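Local coordinates for protein aminotransferase AspB (Helicobacter pylori 26695, PDB 3EZS) that probably transfers amino groups between amino acids and keto acids, using pyridoxal 5'-phosphate as cofactor, at residues R232-G237 against E283-I288; N287-N292 against Y308-Y313. One frame throughout, in Å; residues are numbered along the deposited sequence. Where two conformers were deposited one is given.

Helix 280-299 is common to both contacts, presenting F285 in contact 1 and Y289, one turn later, in contact 2; the segments share N287 and I288, and the two centres lie about 12 Å apart. F285 packs against loop 232-237, which runs between two strands of the large mixed sheet, while Y289 meets F310, the residue just before strand 311-315 of the small antiparallel sheet. The helix thus spans the large and small parts of the fold. Both centres are about 14 Å from the centre of the chain. Loop 232-237 directly follows the lysine expected, from the family, to carry the cofactor, so contact 1 probably adjoins the cofactor site.

Contact 1 (R232-G237 against E283-I288); sequences RSSAPG and EFFRNI
The CA atoms of R232 and F285 stand 7.2 Å apart where loop 232-237, leading from strand 223-228 to strand 241-245, passes the flank of helix 280-299. This is the fold type I aminotransferase arrangement, in which such a loop directly follows the family's cofactor-binding lysine in the large domain and a long helix leads on toward the small one. F285 carries the helix side of the contact. A chi1 of -62° sets its CG beside the backbone N and opposite C, swinging the ring out to the loop. S234, in a left-handed backbone conformation, turns its side chain onto one ring face: OG sits 3.3 Å above the ring plane, over its centre, with S234 OG and F285 CZ 3.5 Å apart. The methylene adds a CH-pi contact, S234 CB lying 4.1 Å from the centroid of the F285 ring and 24° off its normal. The loop is itself fastened from outside: R232 makes salt bridges to E198 and D279, and S233 OG is hydrogen-bonded to H281, near the start of the same helix. P38 also packs on F285, and S234 O is hydrogen-bonded to T37 OG1. Two backbone oxygens of the loop also approach the F285 ring: S233 O comes in obliquely, 3.8 Å from F285 CE2, and R232 O lies at the edge, near the ring plane, 3.7 Å from F285 CD2.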
loop_
_atom_site.group_PDB
_atom_site.type_symbol
_atom_site.label_atom_id
_atom_site.label_comp_id
_atom_site.label_asym_id
_atom_site.label_seq_id
_atom_site.Cartn_x
_atom_site.Cartn_y
_atom_site.Cartn_z
ATOM N N ARG A 232 -2.678 -19.117 -5.686
ATOM C CA ARG A 232 -3.127 -20.254 -4.899
ATOM C C ARG A 232 -4.642 -20.370 -4.801
ATOM O O ARG A 232 -5.184 -21.478 -4.922
ATOM C CB ARG A 232 -2.562 -20.111 -3.473
ATOM C CG ARG A 232 -2.973 -21.173 -2.514
ATOM C CD ARG A 232 -2.407 -20.934 -1.123
ATOM N NE ARG A 232 -2.693 -22.090 -0.275
ATOM C CZ ARG A 232 -3.753 -22.234 0.529
ATOM N NH1 ARG A 232 -4.664 -21.278 0.687
ATOM N NH2 ARG A 232 -3.885 -23.358 1.202
ATOM N N SER A 233 -5.324 -19.243 -4.562
ATOM C CA SER A 233 -6.767 -19.272 -4.302
ATOM C C SER A 233 -7.635 -18.539 -5.305
ATOM O O SER A 233 -8.809 -18.328 -5.045
ATOM C CB SER A 233 -7.016 -18.694 -2.907
ATOM O OG SER A 233 -6.177 -19.311 -1.930
ATOM N N SER A 234 -7.090 -18.187 -6.464
ATOM C CA SER A 234 -7.832 -17.403 -7.479
ATOM C C SER A 234 -8.586 -16.228 -6.833
ATOM O O SER A 234 -9.782 -15.985 -7.112
ATOM C CB SER A 234 -8.797 -18.281 -8.274
ATOM O OG SER A 234 -8.122 -19.330 -8.944
ATOM N N ALA A 235 -7.861 -15.521 -5.968
ATOM C CA ALA A 235 -8.378 -14.389 -5.218
ATOM C C ALA A 235 -7.367 -13.245 -5.164
ATOM O O ALA A 235 -7.039 -12.801 -4.062
ATOM C CB ALA A 235 -8.724 -14.833 -3.785
ATOM N N PRO A 236 -6.873 -12.761 -6.331
ATOM C CA PRO A 236 -5.923 -11.643 -6.352
ATOM C C PRO A 236 -6.504 -10.368 -5.756
ATOM O O PRO A 236 -5.758 -9.584 -5.199
ATOM C CB PRO A 236 -5.629 -11.445 -7.847
ATOM C CG PRO A 236 -6.820 -12.000 -8.540
ATOM C CD PRO A 236 -7.185 -13.200 -7.706
ATOM N N GLY A 237 -7.823 -10.193 -5.817
ATOM C CA GLY A 237 -8.462 -9.013 -5.227
ATOM C C GLY A 237 -8.322 -8.860 -3.715
ATOM O O GLY A 237 -8.482 -7.759 -3.189
ATOM N N GLU A 283 -5.871 -27.047 -3.846
ATOM C CA GLU A 283 -5.625 -28.285 -4.559
ATOM C C GLU A 283 -6.459 -28.355 -5.855
ATOM O O GLU A 283 -5.970 -28.804 -6.900
ATOM C CB GLU A 283 -5.950 -29.460 -3.618
ATOM C CG GLU A 283 -5.843 -30.854 -4.233
ATOM C CD GLU A 283 -4.441 -31.179 -4.727
ATOM O OE1 GLU A 283 -3.466 -30.575 -4.231
ATOM O OE2 GLU A 283 -4.326 -32.061 -5.599
ATOM N N PHE A 284 -7.714 -27.921 -5.788
ATOM C CA PHE A 284 -8.597 -27.917 -6.965
ATOM C C PHE A 284 -7.960 -27.118 -8.114
ATOM O O PHE A 284 -7.942 -27.571 -9.265
ATOM C CB PHE A 284 -9.968 -27.346 -6.608
ATOM C CG PHE A 284 -10.891 -27.163 -7.791
ATOM C CD1 PHE A 284 -11.729 -28.189 -8.202
ATOM C CD2 PHE A 284 -10.929 -25.957 -8.479
ATOM C CE1 PHE A 284 -12.576 -28.028 -9.280
ATOM C CE2 PHE A 284 -11.788 -25.776 -9.570
ATOM C CZ PHE A 284 -12.612 -26.819 -9.972
ATOM N N PHE A 285 -7.416 -25.945 -7.799
ATOM C CA PHE A 285 -6.768 -25.135 -8.829
ATOM C C PHE A 285 -5.421 -25.720 -9.259
ATOM O O PHE A 285 -5.117 -25.752 -10.453
ATOM C CB PHE A 285 -6.620 -23.680 -8.390
ATOM C CG PHE A 285 -7.928 -22.991 -8.124
ATOM C CD1 PHE A 285 -8.926 -22.944 -9.110
ATOM C CD2 PHE A 285 -8.155 -22.348 -6.908
ATOM C CE1 PHE A 285 -10.142 -22.311 -8.867
ATOM C CE2 PHE A 285 -9.366 -21.713 -6.657
ATOM C CZ PHE A 285 -10.360 -21.687 -7.644
ATOM N N ARG A 286 -4.633 -26.204 -8.301
ATOM C CA ARG A 286 -3.318 -26.792 -8.600
ATOM C C ARG A 286 -3.453 -27.938 -9.591
ATOM O O ARG A 286 -2.634 -28.096 -10.485
ATOM C CB ARG A 286 -2.641 -27.327 -7.342
ATOM C CG ARG A 286 -1.169 -27.724 -7.588
ATOM C CD ARG A 286 -0.558 -28.544 -6.462
ATOM N NE ARG A 286 -1.204 -29.857 -6.313
ATOM C CZ ARG A 286 -1.041 -30.904 -7.139
ATOM N NH1 ARG A 286 -0.267 -30.835 -8.213
ATOM N NH2 ARG A 286 -1.687 -32.043 -6.907
ATOM N N ASN A 287 -4.479 -28.751 -9.406
ATOM C CA ASN A 287 -4.691 -29.860 -10.296
ATOM C C ASN A 287 -4.896 -29.417 -11.748
ATOM O O ASN A 287 -4.434 -30.084 -12.645
ATOM C CB ASN A 287 -5.875 -30.691 -9.850
ATOM C CG ASN A 287 -5.977 -31.950 -10.628
ATOM O OD1 ASN A 287 -6.884 -32.104 -11.438
ATOM N ND2 ASN A 287 -4.985 -32.827 -10.469
ATOM N N ILE A 288 -5.569 -28.288 -11.954
ATOM C CA ILE A 288 -5.780 -27.757 -13.298
ATOM C C ILE A 288 -4.434 -27.332 -13.883
ATOM O O ILE A 288 -4.114 -27.674 -15.016
ATOM C CB ILE A 288 -6.749 -26.552 -13.327
ATOM C CG1 ILE A 288 -8.164 -26.957 -12.909
ATOM C CG2 ILE A 288 -6.842 -25.955 -14.735
ATOM C CD1 ILE A 288 -9.080 -25.730 -12.711
#

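Contact 2 (N287-N292 against Y308-Y313); sequences NIYANN and YSFYVY
Y289 holds CG anti to its carbonyl carbon (chi1 -59°), whereas F310 tucks CG between backbone N and carbonyl carbon (chi1 52°), and these torsions bring the two side chains side by side, pointing the same way. The touch is apolar: F310 CD2 lies over one face of the Y289 ring, displaced toward the rim, 3.7 Å from Y289 CE1. F310 CB adds a second point at 3.8 Å from Y289 CD1. With centroids 5.0 Å apart and planes at 43°, the rings meet obliquely. The pair joins helix 280-299 to the residue leading into strand 311-315, an outermost strand, within this chain, of the small antiparallel sheet. S309, just before F310, forms an ST turn: its OG accepts from Y311 N at 3.1 Å and donates to Y308 O at 2.7 Å, in the carbonyl plane on a lone pair. Backbone bonds of F310 with L354 and V312 with L352 tie the segment to the chain running through strand 349-353. From the helix, N292 ND2 is hydrogen-bonded to L354 O and Y356 O. F310 also touches the following aromatic residue, its CD1 lying 3.9 Å above the ring plane of Y311, whose OH is hydrogen-bonded to Y196 OH.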
loop_
_atom_site.group_PDB
_atom_site.type_symbol
_atom_site.label_atom_id
_atom_site.label_comp_id
_atom_site.label_asym_id
_atom_site.label_seq_id
_atom_site.Cartn_x
_atom_site.Cartn_y
_atom_site.Cartn_z
ATOM N N ASN A 287 -4.479 -28.751 -9.406
ATOM C CA ASN A 287 -4.691 -29.860 -10.296
ATOM C C ASN A 287 -4.896 -29.417 -11.748
ATOM O O ASN A 287 -4.434 -30.084 -12.645
ATOM C CB ASN A 287 -5.875 -30.691 -9.850
ATOM C CG ASN A 287 -5.977 -31.950 -10.628
ATOM O OD1 ASN A 287 -6.884 -32.104 -11.438
ATOM N ND2 ASN A 287 -4.985 -32.827 -10.469
ATOM N N ILE A 288 -5.569 -28.288 -11.954
ATOM C CA ILE A 288 -5.780 -27.757 -13.298
ATOM C C ILE A 288 -4.434 -27.332 -13.883
ATOM O O ILE A 288 -4.114 -27.674 -15.016
ATOM C CB ILE A 288 -6.749 -26.552 -13.327
ATOM C CG1 ILE A 288 -8.164 -26.957 -12.909
ATOM C CG2 ILE A 288 -6.842 -25.955 -14.735
ATOM C CD1 ILE A 288 -9.080 -25.730 -12.711
ATOM N N TYR A 289 -3.641 -26.605 -13.106
ATOM C CA TYR A 289 -2.322 -26.195 -13.581
ATOM C C TYR A 289 -1.395 -27.401 -13.770
ATOM O O TYR A 289 -0.554 -27.383 -14.658
ATOM C CB TYR A 289 -1.667 -25.178 -12.651
ATOM C CG TYR A 289 -2.455 -23.895 -12.455
ATOM C CD1 TYR A 289 -2.855 -23.128 -13.535
ATOM C CD2 TYR A 289 -2.765 -23.441 -11.176
ATOM C CE1 TYR A 289 -3.580 -21.941 -13.353
ATOM C CE2 TYR A 289 -3.479 -22.266 -10.979
ATOM C CZ TYR A 289 -3.882 -21.523 -12.067
ATOM O OH TYR A 289 -4.573 -20.366 -11.857
ATOM N N ALA A 290 -1.559 -28.436 -12.940
ATOM C CA ALA A 290 -0.786 -29.673 -13.061
ATOM C C ALA A 290 -1.064 -30.297 -14.406
ATOM O O ALA A 290 -0.128 -30.642 -15.129
ATOM C CB ALA A 290 -1.154 -30.656 -11.958
ATOM N N ASN A 291 -2.350 -30.426 -14.733
ATOM C CA ASN A 291 -2.785 -30.984 -16.024
ATOM C C ASN A 291 -2.441 -30.126 -17.231
ATOM O O ASN A 291 -2.252 -30.665 -18.330
ATOM C CB ASN A 291 -4.276 -31.307 -16.005
ATOM C CG ASN A 291 -4.611 -32.479 -15.083
ATOM O OD1 ASN A 291 -3.801 -33.391 -14.911
ATOM N ND2 ASN A 291 -5.822 -32.480 -14.529
ATOM N N ASN A 292 -2.362 -28.806 -17.047
ATOM C CA ASN A 292 -1.940 -27.912 -18.139
ATOM C C ASN A 292 -0.488 -28.189 -18.525
ATOM O O ASN A 292 -0.186 -28.348 -19.708
ATOM C CB ASN A 292 -2.130 -26.427 -17.775
ATOM C CG ASN A 292 -3.588 -26.042 -17.624
ATOM O OD1 ASN A 292 -4.475 -26.825 -17.960
ATOM N ND2 ASN A 292 -3.847 -24.829 -17.133
ATOM N N TYR A 308 6.660 -27.093 -12.394
ATOM C CA TYR A 308 6.399 -26.047 -11.419
ATOM C C TYR A 308 6.003 -24.795 -12.216
ATOM O O TYR A 308 6.410 -24.627 -13.382
ATOM C CB TYR A 308 7.650 -25.740 -10.543
ATOM C CG TYR A 308 8.303 -26.945 -9.912
ATOM C CD1 TYR A 308 7.911 -27.396 -8.654
ATOM C CD2 TYR A 308 9.325 -27.639 -10.571
ATOM C CE1 TYR A 308 8.496 -28.531 -8.072
ATOM C CE2 TYR A 308 9.946 -28.773 -9.984
ATOM C CZ TYR A 308 9.518 -29.208 -8.738
ATOM O OH TYR A 308 10.093 -30.316 -8.149
ATOM N N SER A 309 5.251 -23.915 -11.551
ATOM C CA SER A 309 4.702 -22.674 -12.116
ATOM C C SER A 309 3.636 -23.097 -13.128
ATOM O O SER A 309 3.367 -24.274 -13.262
ATOM C CB SER A 309 5.775 -21.774 -12.775
ATOM O OG SER A 309 5.978 -22.065 -14.168
ATOM N N PHE A 310 3.013 -22.136 -13.797
ATOM C CA PHE A 310 2.076 -22.445 -14.866
ATOM C C PHE A 310 2.559 -21.894 -16.231
ATOM O O PHE A 310 1.755 -21.677 -17.156
ATOM C CB PHE A 310 0.638 -22.015 -14.516
ATOM C CG PHE A 310 0.468 -20.575 -14.066
ATOM C CD1 PHE A 310 0.927 -19.510 -14.817
ATOM C CD2 PHE A 310 -0.285 -20.295 -12.932
ATOM C CE1 PHE A 310 0.710 -18.204 -14.411
ATOM C CE2 PHE A 310 -0.507 -18.986 -12.530
ATOM C CZ PHE A 310 -0.006 -17.947 -13.274
ATOM N N TYR A 311 3.877 -21.700 -16.362
ATOM C CA TYR A 311 4.467 -21.193 -17.597
ATOM C C TYR A 311 5.126 -22.267 -18.462
ATOM O O TYR A 311 5.465 -23.358 -17.981
ATOM C CB TYR A 311 5.521 -20.113 -17.314
ATOM C CG TYR A 311 4.992 -18.950 -16.517
ATOM C CD1 TYR A 311 4.072 -18.070 -17.070
ATOM C CD2 TYR A 311 5.391 -18.745 -15.202
ATOM C CE1 TYR A 311 3.560 -17.013 -16.325
ATOM C CE2 TYR A 311 4.887 -17.691 -14.456
ATOM C CZ TYR A 311 3.958 -16.840 -15.022
ATOM O OH TYR A 311 3.445 -15.791 -14.282
ATOM N N VAL A 312 5.261 -21.932 -19.746
ATOM C CA VAL A 312 6.049 -22.688 -20.708
ATOM C C VAL A 312 7.005 -21.650 -21.296
ATOM O O VAL A 312 6.552 -20.619 -21.796
ATOM C CB VAL A 312 5.218 -23.298 -21.832
ATOM C CG1 VAL A 312 6.129 -24.030 -22.833
ATOM C CG2 VAL A 312 4.134 -24.240 -21.256
ATOM N N TYR A 313 8.313 -21.899 -21.176
ATOM C CA TYR A 313 9.371 -21.026 -21.711
ATOM C C TYR A 313 9.749 -21.705 -23.029
ATOM O O TYR A 313 10.620 -22.577 -23.063
ATOM C CB TYR A 313 10.531 -20.959 -20.696
ATOM C CG TYR A 313 11.533 -19.853 -20.912
ATOM C CD1 TYR A 313 11.158 -18.508 -20.821
ATOM C CD2 TYR A 313 12.863 -20.138 -21.158
ATOM C CE1 TYR A 313 12.089 -17.486 -21.008
ATOM C CE2 TYR A 313 13.801 -19.120 -21.339
ATOM C CZ TYR A 313 13.412 -17.802 -21.263
ATOM O OH TYR A 313 14.369 -16.810 -21.448
#